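Long-range contacts in macro domain-containing protein (Thermosipho africanus, PDB 7OMU), which joins a DarT-family domain to a macro domain in a single chain, the macro domain holding bound adenosine-5-diphosphoribose: residues L85-R90 with N147-K152; G335-V340 with C373-K378. The protein carries 1 engineered substitution. All blocks are in the same frame, centred on the assembly; numbering follows the deposited sequence.

Interaction 1 (L85-R90 with N147-K152)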
loop_
_atom_site.group_PDB
_atom_site.type_symbol
_atom_site.label_atom_id
_atom_site.label_comp_id
_atom_site.label_asym_id
_atom_site.label_seq_id
_atom_site.Cartn_x
_atom_site.Cartn_y
_atom_site.Cartn_z
ATOM N N LEU A 85 10.979 15.514 3.724
ATOM C CA LEU A 85 10.611 15.171 2.323
ATOM C C LEU A 85 10.937 13.697 2.070
ATOM O O LEU A 85 12.130 13.379 1.933
ATOM C CB LEU A 85 11.390 16.078 1.366
ATOM C CG LEU A 85 11.247 17.578 1.614
ATOM C CD1 LEU A 85 11.972 18.377 0.545
ATOM C CD2 LEU A 85 9.785 17.983 1.673
ATOM N N TYR A 86 9.921 12.834 2.023
ATOM C CA TYR A 86 10.067 11.368 1.817
ATOM C C TYR A 86 10.458 11.080 0.363
ATOM O O TYR A 86 9.991 11.799 -0.534
ATOM C CB TYR A 86 8.762 10.631 2.130
ATOM C CG TYR A 86 8.306 10.669 3.567
ATOM C CD1 TYR A 86 8.959 9.936 4.545
ATOM C CD2 TYR A 86 7.197 11.404 3.944
ATOM C CE1 TYR A 86 8.533 9.946 5.863
ATOM C CE2 TYR A 86 6.759 11.428 5.255
ATOM C CZ TYR A 86 7.427 10.696 6.220
ATOM O OH TYR A 86 6.991 10.728 7.515
ATOM N N PHE A 87 11.265 10.042 0.139
ATOM C CA PHE A 87 11.546 9.472 -1.204
ATOM C C PHE A 87 10.354 8.620 -1.641
ATOM O O PHE A 87 10.084 8.530 -2.858
ATOM C CB PHE A 87 12.815 8.621 -1.186
ATOM C CG PHE A 87 14.066 9.407 -0.915
ATOM C CD1 PHE A 87 14.677 10.121 -1.931
ATOM C CD2 PHE A 87 14.615 9.449 0.352
ATOM C CE1 PHE A 87 15.818 10.862 -1.681
ATOM C CE2 PHE A 87 15.757 10.193 0.600
ATOM C CZ PHE A 87 16.361 10.890 -0.418
ATOM N N GLN A 88 9.694 7.995 -0.662
ATOM C CA GLN A 88 8.493 7.149 -0.852
ATOM C C GLN A 88 7.411 7.611 0.117
ATOM O O GLN A 88 7.509 7.357 1.313
ATOM C CB GLN A 88 8.855 5.681 -0.617
ATOM C CG GLN A 88 7.647 4.758 -0.603
ATOM C CD GLN A 88 6.926 4.793 -1.926
ATOM O OE1 GLN A 88 5.998 5.583 -2.135
ATOM N NE2 GLN A 88 7.380 3.944 -2.835
ATOM N N PRO A 89 6.364 8.319 -0.357
ATOM C CA PRO A 89 5.264 8.744 0.512
ATOM C C PRO A 89 4.236 7.640 0.817
ATOM O O PRO A 89 3.566 7.748 1.834
ATOM C CB PRO A 89 4.596 9.868 -0.293
ATOM C CG PRO A 89 4.848 9.478 -1.734
ATOM C CD PRO A 89 6.198 8.787 -1.742
ATOM N N ARG A 90 4.117 6.633 -0.059
ATOM C CA ARG A 90 3.224 5.459 0.136
ATOM C C ARG A 90 3.892 4.526 1.150
ATOM O O ARG A 90 4.419 3.474 0.727
ATOM C CB ARG A 90 2.963 4.774 -1.207
ATOM C CG ARG A 90 1.860 3.728 -1.181
ATOM C CD ARG A 90 1.677 3.118 -2.560
ATOM N NE ARG A 90 0.708 2.029 -2.593
ATOM C CZ ARG A 90 0.940 0.787 -2.158
ATOM N NH1 ARG A 90 2.113 0.462 -1.634
ATOM N NH2 ARG A 90 -0.012 -0.130 -2.243
ATOM N N ASN A 147 21.043 3.205 -3.159
ATOM C CA ASN A 147 20.472 2.219 -2.205
ATOM C C ASN A 147 19.329 2.870 -1.415
ATOM O O ASN A 147 18.270 2.241 -1.276
ATOM C CB ASN A 147 21.563 1.673 -1.277
ATOM C CG ASN A 147 21.541 0.165 -1.156
ATOM O OD1 ASN A 147 20.530 -0.473 -1.437
ATOM N ND2 ASN A 147 22.664 -0.416 -0.766
ATOM N N ILE A 148 19.535 4.088 -0.913
ATOM C CA ILE A 148 18.509 4.854 -0.147
ATOM C C ILE A 148 17.316 5.150 -1.060
ATOM O O ILE A 148 16.188 4.812 -0.666
ATOM C CB ILE A 148 19.103 6.138 0.462
ATOM C CG1 ILE A 148 19.897 5.808 1.731
ATOM C CG2 ILE A 148 18.018 7.172 0.726
ATOM C CD1 ILE A 148 20.660 6.973 2.315
ATOM N N ILE A 149 17.556 5.747 -2.228
ATOM C CA ILE A 149 16.471 6.311 -3.089
ATOM C C ILE A 149 15.674 5.183 -3.763
ATOM O O ILE A 149 14.616 5.497 -4.349
ATOM C CB ILE A 149 17.014 7.326 -4.122
ATOM C CG1 ILE A 149 17.881 6.668 -5.198
ATOM C CG2 ILE A 149 17.745 8.468 -3.427
ATOM C CD1 ILE A 149 17.729 7.288 -6.563
ATOM N N SER A 150 16.140 3.930 -3.686
ATOM C CA SER A 150 15.463 2.743 -4.280
ATOM C C SER A 150 14.151 2.435 -3.542
ATOM O O SER A 150 13.295 1.769 -4.143
ATOM C CB SER A 150 16.366 1.546 -4.278
ATOM O OG SER A 150 16.426 0.979 -2.981
ATOM N N VAL A 151 14.001 2.892 -2.295
ATOM C CA VAL A 151 12.777 2.689 -1.457
ATOM C C VAL A 151 11.543 3.218 -2.203
ATOM O O VAL A 151 10.408 2.891 -1.786
ATOM C CB VAL A 151 12.900 3.355 -0.075
ATOM C CG1 VAL A 151 14.037 2.759 0.741
ATOM C CG2 VAL A 151 13.032 4.867 -0.168
ATOM N N LYS A 152 11.746 4.026 -3.250
ATOM C CA LYS A 152 10.658 4.511 -4.140
ATOM C C LYS A 152 10.014 3.316 -4.867
ATOM O O LYS A 152 8.847 3.449 -5.280
ATOM C CB LYS A 152 11.201 5.582 -5.093
ATOM C CG LYS A 152 10.226 6.088 -6.154
ATOM C CD LYS A 152 8.917 6.643 -5.625
ATOM C CE LYS A 152 7.873 6.766 -6.718
ATOM N NZ LYS A 152 6.553 7.167 -6.179
#

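Interaction 2 (G335-V340 with C373-K378)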
loop_
_atom_site.group_PDB
_atom_site.type_symbol
_atom_site.label_atom_id
_atom_site.label_comp_id
_atom_site.label_asym_id
_atom_site.label_seq_id
_atom_site.Cartn_x
_atom_site.Cartn_y
_atom_site.Cartn_z
ATOM N N GLY A 335 -12.799 -25.480 -5.337
ATOM C CA GLY A 335 -12.495 -24.439 -4.338
ATOM C C GLY A 335 -13.530 -23.326 -4.343
ATOM O O GLY A 335 -13.900 -22.863 -3.249
ATOM N N LEU A 336 -13.983 -22.905 -5.526
ATOM C CA LEU A 336 -14.985 -21.815 -5.683
ATOM C C LEU A 336 -16.323 -22.277 -5.096
ATOM O O LEU A 336 -16.938 -21.494 -4.355
ATOM C CB LEU A 336 -15.110 -21.440 -7.162
ATOM C CG LEU A 336 -13.901 -20.713 -7.750
ATOM C CD1 LEU A 336 -13.951 -20.702 -9.271
ATOM C CD2 LEU A 336 -13.814 -19.294 -7.210
ATOM N N ARG A 337 -16.738 -23.509 -5.402
ATOM C CA ARG A 337 -17.945 -24.149 -4.814
ATOM C C ARG A 337 -17.810 -24.133 -3.291
ATOM O O ARG A 337 -18.775 -23.725 -2.619
ATOM C CB ARG A 337 -18.110 -25.582 -5.330
ATOM C CG ARG A 337 -19.260 -26.351 -4.692
ATOM C CD ARG A 337 -19.649 -27.601 -5.465
ATOM N NE ARG A 337 -20.036 -27.312 -6.844
ATOM C CZ ARG A 337 -21.227 -26.858 -7.236
ATOM N NH1 ARG A 337 -22.183 -26.613 -6.354
ATOM N NH2 ARG A 337 -21.446 -26.636 -8.519
ATOM N N TRP A 338 -16.648 -24.546 -2.778
ATOM C CA TRP A 338 -16.346 -24.559 -1.322
ATOM C C TRP A 338 -16.678 -23.185 -0.737
ATOM O O TRP A 338 -17.418 -23.139 0.264
ATOM C CB TRP A 338 -14.891 -24.952 -1.037
ATOM C CG TRP A 338 -14.621 -25.131 0.426
ATOM C CD1 TRP A 338 -14.652 -26.300 1.127
ATOM C CD2 TRP A 338 -14.306 -24.100 1.381
ATOM N NE1 TRP A 338 -14.374 -26.071 2.449
ATOM C CE2 TRP A 338 -14.157 -24.733 2.635
ATOM C CE3 TRP A 338 -14.129 -22.712 1.303
ATOM C CZ2 TRP A 338 -13.845 -24.025 3.794
ATOM C CZ3 TRP A 338 -13.821 -22.012 2.448
ATOM C CH2 TRP A 338 -13.685 -22.664 3.676
ATOM N N ILE A 339 -16.160 -22.116 -1.351
ATOM C CA ILE A 339 -16.356 -20.708 -0.896
ATOM C C ILE A 339 -17.861 -20.422 -0.832
ATOM O O ILE A 339 -18.336 -19.998 0.241
ATOM C CB ILE A 339 -15.597 -19.727 -1.810
ATOM C CG1 ILE A 339 -14.084 -19.876 -1.629
ATOM C CG2 ILE A 339 -16.059 -18.293 -1.581
ATOM C CD1 ILE A 339 -13.260 -19.048 -2.585
ATOM N N VAL A 340 -18.581 -20.677 -1.927
ATOM C CA VAL A 340 -20.050 -20.430 -2.042
ATOM C C VAL A 340 -20.770 -21.155 -0.894
ATOM O O VAL A 340 -21.657 -20.544 -0.270
ATOM C CB VAL A 340 -20.585 -20.858 -3.425
ATOM C CG1 VAL A 340 -22.105 -20.945 -3.453
ATOM C CG2 VAL A 340 -20.093 -19.938 -4.532
ATOM N N CYS A 373 -16.214 -15.650 -11.655
ATOM C CA CYS A 373 -17.378 -14.725 -11.592
ATOM C C CYS A 373 -18.660 -15.540 -11.400
ATOM O O CYS A 373 -19.417 -15.225 -10.464
ATOM C CB CYS A 373 -17.468 -13.850 -12.839
ATOM S SG CYS A 373 -16.189 -12.570 -12.900
ATOM N N ARG A 374 -18.865 -16.560 -12.241
ATOM C CA ARG A 374 -20.005 -17.514 -12.179
ATOM C C ARG A 374 -20.317 -17.858 -10.721
ATOM O O ARG A 374 -21.497 -17.816 -10.357
ATOM C CB ARG A 374 -19.685 -18.815 -12.922
ATOM C CG ARG A 374 -19.962 -18.790 -14.418
ATOM C CD ARG A 374 -19.631 -20.134 -15.046
ATOM N NE ARG A 374 -20.226 -21.238 -14.288
ATOM C CZ ARG A 374 -19.693 -22.454 -14.128
ATOM N NH1 ARG A 374 -18.529 -22.773 -14.674
ATOM N NH2 ARG A 374 -20.330 -23.357 -13.401
ATOM N N TYR A 375 -19.295 -18.195 -9.931
ATOM C CA TYR A 375 -19.441 -18.707 -8.546
ATOM C C TYR A 375 -19.518 -17.546 -7.550
ATOM O O TYR A 375 -20.428 -17.551 -6.699
ATOM C CB TYR A 375 -18.303 -19.673 -8.213
ATOM C CG TYR A 375 -18.530 -21.069 -8.733
ATOM C CD1 TYR A 375 -19.281 -21.989 -8.013
ATOM C CD2 TYR A 375 -18.020 -21.465 -9.957
ATOM C CE1 TYR A 375 -19.506 -23.270 -8.489
ATOM C CE2 TYR A 375 -18.242 -22.740 -10.451
ATOM C CZ TYR A 375 -18.987 -23.648 -9.715
ATOM O OH TYR A 375 -19.191 -24.907 -10.200
ATOM N N LEU A 376 -18.594 -16.589 -7.643
ATOM C CA LEU A 376 -18.408 -15.535 -6.611
ATOM C C LEU A 376 -19.498 -14.463 -6.727
ATOM O O LEU A 376 -19.635 -13.667 -5.779
ATOM C CB LEU A 376 -17.012 -14.929 -6.762
ATOM C CG LEU A 376 -15.858 -15.870 -6.437
ATOM C CD1 LEU A 376 -14.530 -15.253 -6.835
ATOM C CD2 LEU A 376 -15.855 -16.231 -4.961
ATOM N N THR A 377 -20.248 -14.439 -7.829
ATOM C CA THR A 377 -21.402 -13.518 -8.002
ATOM C C THR A 377 -22.521 -13.957 -7.051
ATOM O O THR A 377 -23.282 -13.090 -6.599
ATOM C CB THR A 377 -21.832 -13.437 -9.473
ATOM O OG1 THR A 377 -22.592 -12.239 -9.622
ATOM C CG2 THR A 377 -22.625 -14.638 -9.937
ATOM N N LYS A 378 -22.589 -15.253 -6.741
ATOM C CA LYS A 378 -23.583 -15.832 -5.800
ATOM C C LYS A 378 -23.382 -15.237 -4.398
ATOM O O LYS A 378 -24.393 -15.062 -3.701
ATOM C CB LYS A 378 -23.472 -17.359 -5.754
ATOM C CG LYS A 378 -23.728 -18.099 -7.062
ATOM C CD LYS A 378 -23.711 -19.618 -6.891
ATOM C CE LYS A 378 -23.222 -20.412 -8.092
ATOM N NZ LYS A 378 -24.314 -20.775 -9.028
#

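Interaction 1 (L85-R90 with N147-K152)
Phe87 and Gln88 follow directly on strand 82-86, an outermost strand of a four-stranded antiparallel sheet in the DarT-family region, and here the chain leaves the sheet to pack against the sequence-remote segment 147-152, which runs from the end part of a helix into 3-10 residues 150-152. The contact illustrates how a chain leaving a strand can pack against a remote segment through one aromatic ring and one amide. Phe87 directs its CB at segment 147-152, with CG anti to its carbonyl carbon (chi1 -66°), and ring atoms CE1 and CE2 each meet a methyl of successive isoleucines. CE1 lies 3.5 Å from CG2 of Ile149, while CE2 is 3.8 Å from CG2 of Ile148; both methyls approach obliquely. Nearer the backbone, Phe87 CB rests on Val151 CG2 at 3.9 Å. The Phe87 side chain also touches Leu26 of strand 25-31, so this buried residue links segment 147-152 to a second sheet.

Gln88 supplies the polar half. Its chain extends from the backbone and then bends at chi2 (61°), which brings the amide alongside the carbonyls of the 3-10 segment. NE2 gives a weak hydrogen bond to Val151 O at 3.4 Å; Lys152 O is close to the same nitrogen, but at an angle too poor for a bond. The other end of the amide turns back on its own loop, where OE1 accepts the backbone N-H of Arg90 at 3.0 Å. The OE1 bond, with the weaker one from NE2, probably favours this rotation of the amide. The aliphatic part of Lys152 runs past the Phe87 carbonyl, its CD 3.5 Å from Phe87 O. Within segment 147-152 itself, Ser150 OG donates to Asn147 O across 2.8 Å.

Interaction 2 (G335-V340 with C373-K378)
The phenol ring of Tyr375 and the guanidinium of Arg337 meet at nearly a right angle, their planes 89° apart. Arg337 NH2 lies at the edge of the ring and in its plane, while ring atom CE1 sits 3.8 Å above one face of the guanidinium, offset toward its rim. Across the ring from CE1, CE2 stands over a face of the Arg374 guanidinium, again toward the rim. Val340 CG2 also comes near the ring plane, at an edge, and Leu336 CB approaches obliquely, 3.8 Å from Tyr375 CG.

These residues join helix 329-346 to helix 365-376 of the macro domain, an example of two neighbouring helices meeting over a shared sheet. Next to the tyrosine, on the sheet side, the packing is aliphatic: Leu336 CD2 meets Leu376 CG at 4.1 Å, the two side chains crossing at about a right angle, and Ile339 CG2 lies 4.0 Å from Leu376 CD2. Both Ile339 and Leu376 also touch Leu351 of strand 351-354, which ties the helix pair to the sheet. On the solvent side, where Lys378 is exposed, Val340 CG1 packs on the alkyl chain of that lysine, 4.0 Å from Lys378 CD.

Arg337 reaches the phenol by bending at chi3 (-58°), yet its bond from NH2 to Tyr375 OH is weak, 3.3 Å long and poorly aligned. The firmer polar partner of that hydroxyl is Glu333 OE2, which also forms a long, weak ion pair with Arg374 NH2. The glutamate carboxylate therefore probably helps to balance the two arginines that flank the tyrosine ring.

Interaction 1 is complete before interaction 2 begins along the chain, and the two lie on opposite sides of the chain's centre. Their centres are 40 Å apart and their nearest atoms about 21 Å, so they do not touch. Nor do they share a sheet: the first belongs to the DarT-family region, at an outer strand of its antiparallel sheet, whereas the second pairs helices over the mixed sheet of the macro-domain half. Adenosine-5-diphosphoribose lies about 12 Å from the side chain of Leu336 in interaction 2. Each contact brings together distant sequence within one half of the protein, consistent with two separately built domains in one chain.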